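Long-range contacts in LYND (Lyngbya aestuarii, PDB 4V1T), which probably catalyses the ATP-dependent cyclodehydration of cysteine residues in cyanobactin precursor peptides, turning them into thiazolines, as a YcaO-family heterocyclase: residues S617-L622 against V651-L656; W593-T598 against L675-T680; A474-D479 against P770-F775; P378-Y383 against V579-F584. All blocks are in the same frame, centred on the assembly; numbering follows the deposited sequence.

Contact 1: residues S617-L622 against V651-L656; sequences SERLIL and VPDENL
Arg619 reaches out from the turn ahead of strand 621-626 and drives its guanidinium group between the carbonyl of Val651 and the carboxylate of Asp653. The two flat groups stand almost perpendicular, their planes 87° apart, with the carboxylate oxygen lying over one face of the guanidinium. Arg619 NH1 is modelled 2.8 Å from Asp653 OD1. This is a salt bridge of charges alone: no N-H points at the oxygen, and the place of NH1 is itself uncertain because it sits too near Leu656. Toward the backbone, Arg619 NH2 donates to Val651 O, approaching obliquely; at 2.4 Å the modelled bond is too short to trust in detail, and its N-H...O angle of 120° is far from straight. Pro652 CA lies at the guanidinium edge, 3.9 Å from Arg619 NH2. CG of Arg619 lies beside the backbone N (chi1 -48°), and further bends at chi2 and chi3 carry the group to the loop. Ser617 OG lies 3.4 Å from Asp653 OD1 and 3.5 Å from Asp653 OD2, a weak hydrogen bond that could go to either oxygen; the stronger polar partner of Asp653 is Ser616 OG. Leu664 of helix 661-666 packs against Arg619. The chemistry is thus ionic and polar, joining the turn before an outer strand to the loop that follows helix 630-649. The arginine would probably favour the ionised form of Asp653; as modelled, the out-of-plane oxygen suggests charge attraction rather than a directed bond.

Contact 2: residues W593-T598 against L675-T680; sequences WVLDLT and LLPDTT
Trp593 holds CG between its backbone N and carbonyl carbon (chi1 63°), which turns the pyrrole edge of the indole to the 675-680 loop; two residues on, Leu595 sets CG beside its own N (chi1 -58°) and spreads both methyl groups against the same loop. Trp593 NE1 donates to Leu675 O at 3.0 Å, with an N-H...O angle of 162°. The oxygen lies in the plane of the indole, while the donor is tilted modestly from the carbonyl plane. Leu595 CD1 comes within 3.4 Å of that same Leu675 O, flanking the bonded oxygen with a methyl group. Pro677 meets both side chains, crossing each at about a right angle: its CD lies 3.8 Å from Trp593 CD1, and its CB is 3.9 Å from Leu595 CD2. A leucine in place of Trp593 would probably leave the Leu675 carbonyl without its indole donor and open a gap beside the Pro677 ring. Trp558 of helix 538-561 touches both Leu595 and Leu675, adding the helix to the packing. With Val594 turned away between them, Trp593 and Leu595 show the alternation of a beta strand, here strand 590-596 at the margin of a three-stranded antiparallel sheet in the YcaO region; an irregular loop packs on the side chains that this edge strand presents on one side.

Contact 3: residues A474-D479 against P770-F775; sequences ATVAHD and PTPMPF
Pro772 of the C-terminal tail forms the close part of this contact, its ring set against Val476 and Asp479. Pro772 CB lies 3.9 Å from Val476 CG2, the two side chains lying alongside and running opposite ways, and 3.4 Å from Asp479 OD2, the Asp479 side chain running roughly perpendicular to that of Pro772. That oxygen takes its hydrogen bond from outside, with Ser742 OG. Toward solvent the fit slackens: exposed Thr475 only grazes the ring, OG1 to Pro772 CG at 4.1 Å. Farther along, the His478 imidazole turns its edge to the tail, but His478 NE2 stays 3.8 Å from Met773 O, too far for a hydrogen bond, and is buried without any polar partner in the model. The ring is steadied otherwise: Val476 CG1 sits over one face, toward its rim, Trp741 stacks on it, and His478 ND1 makes a weak bond to Asp479 OD1. No hydrogen bond joins the two segments. Pro770, Pro772 and Pro774 spell the PxPxP C terminus characteristic of azoline-forming YcaO proteins; its passage toward the nucleotide site, with the Met773 side chain about 9 Å from a bound magnesium ion, is consistent with a place beside the active centre.

Contact 4: residues P378-Y383 against V579-F584; sequences PLVHTY and VQLQQF
Leu379 and Val380 lead into strand 381-385 and lie against the flank of helix 576-587, with the CA atoms of Leu379 and Leu581 6.5 Å apart. Leu379 straddles one turn of the helix. Its CD1 lies 3.9 Å from Phe584 CB and 4.0 Å from the ring atom Phe584 CD1, while the other branch, Leu379 CD2, touches the aliphatic part of Gln580 at CB, 3.8 Å away. Val380 continues the apolar line: its CG2 is 4.0 Å from Leu581 CD1 and 4.0 Å from Phe584 CE2, crossing each side chain at about a right angle. Phe584 can meet both residues because CG lies anti to its backbone N (chi1 174°), swinging the ring toward Leu379 and Val380. An alanine at Leu379 is likely to open a gap between Gln580 and Phe584 and to leave the phenyl ring less firmly held. Polar support comes from just outside, where Tyr577 OH is hydrogen-bonded to Leu379 O. Asn642 of helix 630-649 touches both Val380 and Leu581, and Pro378 packs on Gln336 of the second subunit. The side chain of Val380 is about 13 Å from the bound ADP. This is apolar loop-to-helix packing, by which the approach to strand 381-385, the middle strand of the antiparallel sheet with 369-371 and 406-410, rests on helix 576-587 of the YcaO region.

Contacts 1, 2 and 4 are partly buried, whereas contact 3 lies at the surface. Contacts 1 and 2 reach the same three-stranded sheet from its two outermost strands and touch through Leu620 and Leu622 on Leu675; contact 1 also meets contact 3, where Phe775 packs on Ile621 and Leu622. Contact 4 touches none of the others, though its nearest atoms come within about 4 Å of contact 2 and its helix 576-587 runs on to strand 590-596. Chemistry changes with place: charge attraction and loosely defined polar contacts in contact 1, one indole hydrogen bond amid apolar side chains in contact 2, proline packing without cross-segment hydrogen bonds in contact 3, and apolar side chains in contact 4.

Contact 1: residues S617-L622 against V651-L656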
loop_
_atom_site.group_PDB
_atom_site.type_symbol
_atom_site.label_atom_id
_atom_site.label_comp_id
_atom_site.label_asym_id
_atom_site.label_seq_id
_atom_site.Cartn_x
_atom_site.Cartn_y
_atom_site.Cartn_z
ATOM N N SER B 617 -23.394 -28.915 9.685
ATOM C CA SER B 617 -23.068 -29.538 8.404
ATOM C C SER B 617 -21.567 -29.754 8.259
ATOM O O SER B 617 -20.768 -29.080 8.913
ATOM C CB SER B 617 -23.570 -28.666 7.265
ATOM O OG SER B 617 -22.969 -27.387 7.323
ATOM N N GLU B 618 -21.191 -30.687 7.388
ATOM C CA GLU B 618 -19.790 -31.075 7.225
ATOM C C GLU B 618 -18.981 -30.095 6.372
ATOM O O GLU B 618 -17.763 -30.045 6.482
ATOM C CB GLU B 618 -19.697 -32.471 6.622
ATOM C CG GLU B 618 -20.163 -33.561 7.577
ATOM C CD GLU B 618 -19.839 -34.956 7.079
ATOM O OE1 GLU B 618 -19.095 -35.083 6.082
ATOM O OE2 GLU B 618 -20.332 -35.928 7.690
ATOM N N ARG B 619 -19.674 -29.336 5.527
ATOM C CA ARG B 619 -19.055 -28.329 4.669
ATOM C C ARG B 619 -17.897 -28.930 3.892
ATOM O O ARG B 619 -16.750 -28.480 4.005
ATOM C CB ARG B 619 -18.547 -27.136 5.493
ATOM C CG ARG B 619 -19.542 -26.583 6.499
ATOM C CD ARG B 619 -20.279 -25.347 6.019
ATOM N NE ARG B 619 -20.457 -24.427 7.142
ATOM C CZ ARG B 619 -21.312 -23.413 7.162
ATOM N NH1 ARG B 619 -22.090 -23.184 6.121
ATOM N NH2 ARG B 619 -21.394 -22.638 8.233
ATOM N N LEU B 620 -18.192 -29.966 3.128
ATOM C CA LEU B 620 -17.178 -30.626 2.336
ATOM C C LEU B 620 -16.606 -29.629 1.346
ATOM O O LEU B 620 -17.304 -29.053 0.511
ATOM C CB LEU B 620 -17.738 -31.848 1.595
ATOM C CG LEU B 620 -18.172 -33.001 2.500
ATOM C CD1 LEU B 620 -18.834 -34.096 1.678
ATOM C CD2 LEU B 620 -16.985 -33.548 3.283
ATOM N N ILE B 621 -15.316 -29.415 1.466
ATOM C CA ILE B 621 -14.637 -28.510 0.590
ATOM C C ILE B 621 -13.416 -29.215 0.047
ATOM O O ILE B 621 -12.836 -30.087 0.683
ATOM C CB ILE B 621 -14.318 -27.197 1.332
ATOM C CG1 ILE B 621 -15.650 -26.488 1.623
ATOM C CG2 ILE B 621 -13.414 -26.300 0.492
ATOM C CD1 ILE B 621 -15.560 -25.313 2.511
ATOM N N LEU B 622 -13.037 -28.845 -1.154
ATOM C CA LEU B 622 -11.877 -29.426 -1.768
ATOM C C LEU B 622 -11.225 -28.449 -2.743
ATOM O O LEU B 622 -11.828 -27.450 -3.148
ATOM C CB LEU B 622 -12.258 -30.740 -2.445
ATOM C CG LEU B 622 -13.560 -30.707 -3.227
ATOM C CD1 LEU B 622 -13.304 -30.064 -4.563
ATOM C CD2 LEU B 622 -14.129 -32.102 -3.401
ATOM N N VAL B 651 -19.502 -18.286 8.397
ATOM C CA VAL B 651 -20.852 -17.979 7.936
ATOM C C VAL B 651 -21.802 -19.112 8.331
ATOM O O VAL B 651 -21.472 -20.276 8.119
ATOM C CB VAL B 651 -20.891 -17.813 6.406
ATOM C CG1 VAL B 651 -22.279 -17.390 5.954
ATOM C CG2 VAL B 651 -19.849 -16.799 5.953
ATOM N N PRO B 652 -22.986 -18.788 8.888
ATOM C CA PRO B 652 -23.922 -19.874 9.213
ATOM C C PRO B 652 -24.659 -20.391 7.983
ATOM O O PRO B 652 -24.694 -19.710 6.957
ATOM C CB PRO B 652 -24.907 -19.219 10.199
ATOM C CG PRO B 652 -24.347 -17.853 10.497
ATOM C CD PRO B 652 -23.526 -17.487 9.306
ATOM N N ASP B 653 -25.250 -21.579 8.094
ATOM C CA ASP B 653 -25.920 -22.223 6.961
ATOM C C ASP B 653 -27.021 -21.350 6.360
ATOM O O ASP B 653 -27.264 -21.391 5.154
ATOM C CB ASP B 653 -26.497 -23.580 7.385
ATOM C CG ASP B 653 -25.416 -24.564 7.838
ATOM O OD1 ASP B 653 -24.216 -24.266 7.651
ATOM O OD2 ASP B 653 -25.764 -25.633 8.383
ATOM N N GLU B 654 -27.660 -20.543 7.204
ATOM C CA GLU B 654 -28.767 -19.694 6.777
ATOM C C GLU B 654 -28.304 -18.632 5.790
ATOM O O GLU B 654 -28.905 -18.447 4.734
ATOM C CB GLU B 654 -29.417 -19.001 7.976
ATOM C CG GLU B 654 -29.924 -19.945 9.054
ATOM C CD GLU B 654 -28.844 -20.350 10.036
ATOM O OE1 GLU B 654 -27.900 -21.063 9.626
ATOM O OE2 GLU B 654 -28.937 -19.949 11.217
ATOM N N ASN B 655 -27.235 -17.932 6.150
ATOM C CA ASN B 655 -26.765 -16.798 5.368
ATOM C C ASN B 655 -25.792 -17.201 4.280
ATOM O O ASN B 655 -25.281 -16.347 3.557
ATOM C CB ASN B 655 -26.112 -15.766 6.285
ATOM C CG ASN B 655 -26.988 -15.407 7.465
ATOM O OD1 ASN B 655 -26.604 -15.598 8.614
ATOM N ND2 ASN B 655 -28.182 -14.898 7.185
ATOM N N LEU B 656 -25.557 -18.492 4.118
ATOM C CA LEU B 656 -24.692 -18.956 3.047
ATOM C C LEU B 656 -25.252 -18.593 1.695
ATOM O O LEU B 656 -26.410 -18.810 1.408
ATOM C CB LEU B 656 -24.521 -20.457 3.109
ATOM C CG LEU B 656 -23.268 -20.986 3.760
ATOM C CD1 LEU B 656 -23.238 -22.489 3.595
ATOM C CD2 LEU B 656 -22.043 -20.374 3.124
#

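Contact 2: residues W593-T598 against L675-T680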
loop_
_atom_site.group_PDB
_atom_site.type_symbol
_atom_site.label_atom_id
_atom_site.label_comp_id
_atom_site.label_asym_id
_atom_site.label_seq_id
_atom_site.Cartn_x
_atom_site.Cartn_y
_atom_site.Cartn_z
ATOM N N TRP B 593 -6.699 -33.617 4.413
ATOM C CA TRP B 593 -5.864 -34.630 3.793
ATOM C C TRP B 593 -5.785 -34.390 2.298
ATOM O O TRP B 593 -6.540 -33.587 1.752
ATOM C CB TRP B 593 -6.402 -36.034 4.091
ATOM C CG TRP B 593 -7.755 -36.300 3.536
ATOM C CD1 TRP B 593 -8.051 -36.882 2.339
ATOM C CD2 TRP B 593 -9.007 -35.996 4.154
ATOM N NE1 TRP B 593 -9.407 -36.970 2.177
ATOM C CE2 TRP B 593 -10.020 -36.432 3.278
ATOM C CE3 TRP B 593 -9.372 -35.404 5.370
ATOM C CZ2 TRP B 593 -11.377 -36.285 3.572
ATOM C CZ3 TRP B 593 -10.721 -35.257 5.659
ATOM C CH2 TRP B 593 -11.708 -35.704 4.761
ATOM N N VAL B 594 -4.876 -35.103 1.642
ATOM C CA VAL B 594 -4.642 -34.936 0.213
ATOM C C VAL B 594 -4.718 -36.270 -0.520
ATOM O O VAL B 594 -4.216 -37.281 -0.024
ATOM C CB VAL B 594 -3.271 -34.275 -0.039
ATOM C CG1 VAL B 594 -2.965 -34.178 -1.529
ATOM C CG2 VAL B 594 -3.234 -32.899 0.595
ATOM N N LEU B 595 -5.339 -36.257 -1.702
ATOM C CA LEU B 595 -5.421 -37.442 -2.566
ATOM C C LEU B 595 -4.562 -37.296 -3.822
ATOM O O LEU B 595 -4.424 -36.206 -4.361
ATOM C CB LEU B 595 -6.867 -37.697 -2.993
ATOM C CG LEU B 595 -7.909 -37.902 -1.901
ATOM C CD1 LEU B 595 -9.247 -38.158 -2.555
ATOM C CD2 LEU B 595 -7.539 -39.038 -0.960
ATOM N N ASP B 596 -4.001 -38.404 -4.287
ATOM C CA ASP B 596 -3.219 -38.413 -5.519
ATOM C C ASP B 596 -4.134 -38.617 -6.732
ATOM O O ASP B 596 -4.870 -39.590 -6.790
ATOM C CB ASP B 596 -2.164 -39.518 -5.474
ATOM C CG ASP B 596 -1.433 -39.675 -6.795
ATOM O OD1 ASP B 596 -0.445 -38.947 -7.011
ATOM O OD2 ASP B 596 -1.852 -40.516 -7.621
ATOM N N LEU B 597 -4.065 -37.692 -7.686
ATOM C CA LEU B 597 -4.850 -37.744 -8.920
ATOM C C LEU B 597 -3.960 -37.935 -10.156
ATOM O O LEU B 597 -4.429 -37.864 -11.300
ATOM C CB LEU B 597 -5.667 -36.456 -9.061
ATOM C CG LEU B 597 -7.109 -36.450 -8.565
ATOM C CD1 LEU B 597 -7.293 -37.244 -7.278
ATOM C CD2 LEU B 597 -7.575 -35.013 -8.373
ATOM N N THR B 598 -2.672 -38.178 -9.919
ATOM C CA THR B 598 -1.711 -38.336 -11.001
ATOM C C THR B 598 -2.133 -39.462 -11.946
ATOM O O THR B 598 -2.229 -40.614 -11.535
ATOM C CB THR B 598 -0.310 -38.631 -10.445
ATOM O OG1 THR B 598 -0.016 -37.704 -9.390
ATOM C CG2 THR B 598 0.746 -38.507 -11.550
ATOM N N LEU B 675 -14.041 -39.645 -1.487
ATOM C CA LEU B 675 -13.386 -38.437 -0.998
ATOM C C LEU B 675 -12.286 -38.747 0.007
ATOM O O LEU B 675 -11.312 -38.003 0.115
ATOM C CB LEU B 675 -14.402 -37.496 -0.351
ATOM C CG LEU B 675 -15.375 -36.757 -1.273
ATOM C CD1 LEU B 675 -16.250 -35.843 -0.436
ATOM C CD2 LEU B 675 -14.659 -35.953 -2.345
ATOM N N LEU B 676 -12.442 -39.835 0.753
ATOM C CA LEU B 676 -11.448 -40.196 1.749
ATOM C C LEU B 676 -10.529 -41.255 1.162
ATOM O O LEU B 676 -10.924 -41.998 0.264
ATOM C CB LEU B 676 -12.110 -40.657 3.048
ATOM C CG LEU B 676 -13.031 -41.868 3.006
ATOM C CD1 LEU B 676 -12.233 -43.156 3.179
ATOM C CD2 LEU B 676 -14.086 -41.735 4.093
ATOM N N PRO B 677 -9.282 -41.315 1.641
ATOM C CA PRO B 677 -8.341 -42.251 1.033
ATOM C C PRO B 677 -8.658 -43.701 1.360
ATOM O O PRO B 677 -9.169 -43.988 2.444
ATOM C CB PRO B 677 -7.007 -41.835 1.638
ATOM C CG PRO B 677 -7.367 -41.250 2.970
ATOM C CD PRO B 677 -8.687 -40.574 2.767
ATOM N N ASP B 678 -8.367 -44.608 0.437
ATOM C CA ASP B 678 -8.540 -46.024 0.732
ATOM C C ASP B 678 -7.272 -46.525 1.400
ATOM O O ASP B 678 -6.173 -46.414 0.851
ATOM C CB ASP B 678 -8.883 -46.842 -0.519
ATOM C CG ASP B 678 -7.785 -46.831 -1.547
ATOM O OD1 ASP B 678 -7.156 -45.762 -1.736
ATOM O OD2 ASP B 678 -7.560 -47.897 -2.165
ATOM N N THR B 679 -7.435 -47.053 2.608
ATOM C CA THR B 679 -6.321 -47.574 3.381
ATOM C C THR B 679 -5.804 -48.888 2.797
ATOM O O THR B 679 -4.851 -49.467 3.309
ATOM C CB THR B 679 -6.724 -47.783 4.850
ATOM O OG1 THR B 679 -7.968 -48.488 4.911
ATOM C CG2 THR B 679 -6.881 -46.446 5.548
ATOM N N THR B 680 -6.443 -49.351 1.730
ATOM C CA THR B 680 -5.982 -50.513 0.983
ATOM C C THR B 680 -4.630 -50.231 0.335
ATOM O O THR B 680 -3.798 -51.125 0.220
ATOM C CB THR B 680 -7.000 -50.907 -0.112
ATOM O OG1 THR B 680 -8.272 -51.168 0.490
ATOM C CG2 THR B 680 -6.547 -52.145 -0.872
#

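Contact 3: residues A474-D479 against P770-F775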
loop_
_atom_site.group_PDB
_atom_site.type_symbol
_atom_site.label_atom_id
_atom_site.label_comp_id
_atom_site.label_asym_id
_atom_site.label_seq_id
_atom_site.Cartn_x
_atom_site.Cartn_y
_atom_site.Cartn_z
ATOM N N ALA B 474 -30.834 -29.414 -14.541
ATOM C CA ALA B 474 -29.483 -29.262 -14.001
ATOM C C ALA B 474 -29.459 -28.307 -12.807
ATOM O O ALA B 474 -30.015 -27.215 -12.869
ATOM C CB ALA B 474 -28.533 -28.772 -15.085
ATOM N N THR B 475 -28.814 -28.737 -11.724
ATOM C CA THR B 475 -28.642 -27.922 -10.518
ATOM C C THR B 475 -27.520 -26.897 -10.693
ATOM O O THR B 475 -27.551 -25.811 -10.114
ATOM C CB THR B 475 -28.317 -28.797 -9.282
ATOM O OG1 THR B 475 -27.202 -29.655 -9.567
ATOM C CG2 THR B 475 -29.516 -29.654 -8.886
ATOM N N VAL B 476 -26.530 -27.257 -11.501
ATOM C CA VAL B 476 -25.315 -26.466 -11.652
ATOM C C VAL B 476 -25.244 -25.822 -13.035
ATOM O O VAL B 476 -25.424 -26.488 -14.062
ATOM C CB VAL B 476 -24.075 -27.345 -11.425
ATOM C CG1 VAL B 476 -22.809 -26.533 -11.554
ATOM C CG2 VAL B 476 -24.143 -27.990 -10.048
ATOM N N ALA B 477 -24.957 -24.525 -13.049
ATOM C CA ALA B 477 -25.009 -23.724 -14.266
ATOM C C ALA B 477 -23.947 -24.095 -15.300
ATOM O O ALA B 477 -24.206 -24.052 -16.502
ATOM C CB ALA B 477 -24.896 -22.246 -13.917
ATOM N N HIS B 478 -22.754 -24.457 -14.847
ATOM C CA HIS B 478 -21.651 -24.697 -15.781
ATOM C C HIS B 478 -21.738 -26.050 -16.490
ATOM O O HIS B 478 -20.878 -26.359 -17.308
ATOM C CB HIS B 478 -20.288 -24.546 -15.070
ATOM C CG HIS B 478 -20.088 -25.473 -13.910
ATOM N ND1 HIS B 478 -20.047 -26.846 -14.045
ATOM C CD2 HIS B 478 -19.901 -25.219 -12.593
ATOM C CE1 HIS B 478 -19.849 -27.397 -12.860
ATOM N NE2 HIS B 478 -19.753 -26.431 -11.963
ATOM N N ASP B 479 -22.766 -26.842 -16.179
ATOM C CA ASP B 479 -23.042 -28.083 -16.914
ATOM C C ASP B 479 -24.044 -27.843 -18.050
ATOM O O ASP B 479 -24.869 -28.699 -18.353
ATOM C CB ASP B 479 -23.564 -29.175 -15.972
ATOM C CG ASP B 479 -22.482 -29.760 -15.088
ATOM O OD1 ASP B 479 -21.300 -29.419 -15.259
ATOM O OD2 ASP B 479 -22.825 -30.602 -14.235
ATOM N N PRO B 770 -23.484 -39.125 -10.720
ATOM C CA PRO B 770 -24.632 -38.264 -10.985
ATOM C C PRO B 770 -24.544 -36.925 -10.257
ATOM O O PRO B 770 -25.323 -36.020 -10.548
ATOM C CB PRO B 770 -25.815 -39.089 -10.467
ATOM C CG PRO B 770 -25.232 -39.901 -9.379
ATOM C CD PRO B 770 -23.835 -40.229 -9.810
ATOM N N THR B 771 -23.617 -36.813 -9.308
ATOM C CA THR B 771 -23.409 -35.574 -8.576
ATOM C C THR B 771 -22.397 -34.688 -9.299
ATOM O O THR B 771 -21.235 -35.063 -9.415
ATOM C CB THR B 771 -22.898 -35.831 -7.157
ATOM O OG1 THR B 771 -23.834 -36.653 -6.457
ATOM C CG2 THR B 771 -22.726 -34.509 -6.392
ATOM N N PRO B 772 -22.832 -33.512 -9.793
ATOM C CA PRO B 772 -21.854 -32.656 -10.464
ATOM C C PRO B 772 -20.788 -32.164 -9.482
ATOM O O PRO B 772 -21.094 -31.912 -8.314
ATOM C CB PRO B 772 -22.698 -31.488 -10.999
ATOM C CG PRO B 772 -24.129 -31.951 -10.913
ATOM C CD PRO B 772 -24.179 -32.911 -9.777
ATOM N N MET B 773 -19.554 -32.047 -9.949
ATOM C CA MET B 773 -18.482 -31.556 -9.102
ATOM C C MET B 773 -18.818 -30.113 -8.708
ATOM O O MET B 773 -18.935 -29.254 -9.580
ATOM C CB MET B 773 -17.143 -31.648 -9.833
ATOM C CG MET B 773 -15.946 -31.877 -8.910
ATOM S SD MET B 773 -15.506 -30.429 -7.940
ATOM C CE MET B 773 -14.960 -29.327 -9.224
ATOM N N PRO B 774 -18.991 -29.845 -7.397
ATOM C CA PRO B 774 -19.659 -28.601 -6.974
ATOM C C PRO B 774 -18.872 -27.319 -7.245
ATOM O O PRO B 774 -19.460 -26.291 -7.566
ATOM C CB PRO B 774 -19.838 -28.788 -5.460
ATOM C CG PRO B 774 -19.353 -30.164 -5.142
ATOM C CD PRO B 774 -18.452 -30.580 -6.242
ATOM N N PHE B 775 -17.557 -27.388 -7.105
ATOM C CA PHE B 775 -16.709 -26.211 -7.235
ATOM C C PHE B 775 -16.198 -26.051 -8.661
ATOM O O PHE B 775 -15.272 -25.277 -8.908
ATOM C CB PHE B 775 -15.545 -26.297 -6.239
ATOM C CG PHE B 775 -15.986 -26.472 -4.806
ATOM C CD1 PHE B 775 -16.561 -25.416 -4.110
ATOM C CD2 PHE B 775 -15.832 -27.690 -4.155
ATOM C CE1 PHE B 775 -16.970 -25.568 -2.790
ATOM C CE2 PHE B 775 -16.242 -27.851 -2.845
ATOM C CZ PHE B 775 -16.810 -26.786 -2.160
#

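Contact 4: residues P378-Y383 against V579-F584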
loop_
_atom_site.group_PDB
_atom_site.type_symbol
_atom_site.label_atom_id
_atom_site.label_comp_id
_atom_site.label_asym_id
_atom_site.label_seq_id
_atom_site.Cartn_x
_atom_site.Cartn_y
_atom_site.Cartn_z
ATOM N N PRO B 378 -0.148 -16.691 9.816
ATOM C CA PRO B 378 0.891 -16.807 8.791
ATOM C C PRO B 378 0.740 -18.011 7.886
ATOM O O PRO B 378 1.613 -18.229 7.046
ATOM C CB PRO B 378 2.174 -16.954 9.610
ATOM C CG PRO B 378 1.733 -17.441 10.976
ATOM C CD PRO B 378 0.232 -17.406 11.044
ATOM N N LEU B 379 -0.334 -18.780 8.059
ATOM C CA LEU B 379 -0.507 -20.036 7.334
ATOM C C LEU B 379 -1.500 -19.930 6.185
ATOM O O LEU B 379 -1.479 -20.740 5.259
ATOM C CB LEU B 379 -0.969 -21.129 8.295
ATOM C CG LEU B 379 0.012 -21.409 9.427
ATOM C CD1 LEU B 379 -0.683 -22.093 10.592
ATOM C CD2 LEU B 379 1.172 -22.242 8.919
ATOM N N VAL B 380 -2.368 -18.931 6.249
ATOM C CA VAL B 380 -3.465 -18.794 5.309
ATOM C C VAL B 380 -3.463 -17.394 4.693
ATOM O O VAL B 380 -3.542 -16.402 5.426
ATOM C CB VAL B 380 -4.799 -19.098 6.053
ATOM C CG1 VAL B 380 -6.019 -18.875 5.178
ATOM C CG2 VAL B 380 -4.799 -20.544 6.581
ATOM N N HIS B 381 -3.365 -17.310 3.357
ATOM C CA HIS B 381 -3.289 -16.035 2.610
ATOM C C HIS B 381 -4.243 -16.065 1.402
ATOM O O HIS B 381 -3.959 -16.703 0.375
ATOM C CB HIS B 381 -1.816 -15.777 2.202
ATOM C CG HIS B 381 -0.869 -15.948 3.343
ATOM N ND1 HIS B 381 0.028 -16.993 3.449
ATOM C CD2 HIS B 381 -0.727 -15.215 4.468
ATOM C CE1 HIS B 381 0.697 -16.877 4.587
ATOM N NE2 HIS B 381 0.252 -15.810 5.225
ATOM N N THR B 382 -5.397 -15.398 1.573
ATOM C CA THR B 382 -6.408 -15.243 0.504
ATOM C C THR B 382 -6.807 -13.789 0.285
ATOM O O THR B 382 -7.059 -13.052 1.240
ATOM C CB THR B 382 -7.733 -16.024 0.755
ATOM O OG1 THR B 382 -8.615 -15.230 1.552
ATOM C CG2 THR B 382 -7.502 -17.357 1.419
ATOM N N TYR B 383 -6.878 -13.395 -0.982
ATOM C CA TYR B 383 -7.351 -12.073 -1.386
ATOM C C TYR B 383 -8.597 -12.249 -2.230
ATOM O O TYR B 383 -8.793 -13.306 -2.827
ATOM C CB TYR B 383 -6.280 -11.330 -2.201
ATOM C CG TYR B 383 -5.210 -10.656 -1.375
ATOM C CD1 TYR B 383 -4.220 -11.396 -0.757
ATOM C CD2 TYR B 383 -5.177 -9.274 -1.234
ATOM C CE1 TYR B 383 -3.237 -10.784 -0.006
ATOM C CE2 TYR B 383 -4.199 -8.652 -0.481
ATOM C CZ TYR B 383 -3.231 -9.419 0.124
ATOM O OH TYR B 383 -2.248 -8.843 0.870
ATOM N N VAL B 579 2.279 -29.838 7.181
ATOM C CA VAL B 579 2.029 -30.351 8.514
ATOM C C VAL B 579 1.409 -29.280 9.415
ATOM O O VAL B 579 0.471 -29.550 10.165
ATOM C CB VAL B 579 3.322 -30.855 9.160
ATOM C CG1 VAL B 579 3.076 -31.291 10.600
ATOM C CG2 VAL B 579 3.906 -32.024 8.359
ATOM N N GLN B 580 1.939 -28.069 9.329
ATOM C CA GLN B 580 1.440 -26.953 10.112
ATOM C C GLN B 580 -0.003 -26.629 9.777
ATOM O O GLN B 580 -0.789 -26.289 10.653
ATOM C CB GLN B 580 2.299 -25.714 9.869
ATOM C CG GLN B 580 3.693 -25.794 10.460
ATOM C CD GLN B 580 4.567 -24.639 10.014
ATOM O OE1 GLN B 580 5.649 -24.847 9.468
ATOM N NE2 GLN B 580 4.102 -23.414 10.245
ATOM N N LEU B 581 -0.351 -26.726 8.500
ATOM C CA LEU B 581 -1.706 -26.404 8.067
ATOM C C LEU B 581 -2.704 -27.448 8.538
ATOM O O LEU B 581 -3.810 -27.098 8.952
ATOM C CB LEU B 581 -1.780 -26.275 6.553
ATOM C CG LEU B 581 -3.086 -25.692 6.005
ATOM C CD1 LEU B 581 -3.302 -24.257 6.469
ATOM C CD2 LEU B 581 -3.081 -25.762 4.501
ATOM N N GLN B 582 -2.317 -28.721 8.477
ATOM C CA GLN B 582 -3.159 -29.802 8.995
ATOM C C GLN B 582 -3.500 -29.561 10.460
ATOM O O GLN B 582 -4.638 -29.766 10.882
ATOM C CB GLN B 582 -2.463 -31.152 8.857
ATOM C CG GLN B 582 -2.487 -31.730 7.460
ATOM C CD GLN B 582 -1.993 -33.165 7.427
ATOM O OE1 GLN B 582 -0.835 -33.448 7.758
ATOM N NE2 GLN B 582 -2.872 -34.081 7.030
ATOM N N GLN B 583 -2.502 -29.130 11.227
ATOM C CA GLN B 583 -2.691 -28.865 12.645
ATOM C C GLN B 583 -3.606 -27.665 12.837
ATOM O O GLN B 583 -4.480 -27.665 13.705
ATOM C CB GLN B 583 -1.343 -28.626 13.339
ATOM C CG GLN B 583 -1.447 -28.348 14.833
ATOM C CD GLN B 583 -2.121 -29.470 15.604
ATOM O OE1 GLN B 583 -1.926 -30.646 15.309
ATOM N NE2 GLN B 583 -2.918 -29.110 16.600
ATOM N N PHE B 584 -3.407 -26.644 12.014
ATOM C CA PHE B 584 -4.249 -25.463 12.066
ATOM C C PHE B 584 -5.709 -25.825 11.773
ATOM O O PHE B 584 -6.627 -25.276 12.379
ATOM C CB PHE B 584 -3.762 -24.425 11.066
ATOM C CG PHE B 584 -4.668 -23.234 10.951
ATOM C CD1 PHE B 584 -4.518 -22.153 11.799
ATOM C CD2 PHE B 584 -5.679 -23.204 10.001
ATOM C CE1 PHE B 584 -5.348 -21.057 11.698
ATOM C CE2 PHE B 584 -6.511 -22.110 9.894
ATOM C CZ PHE B 584 -6.352 -21.039 10.747
#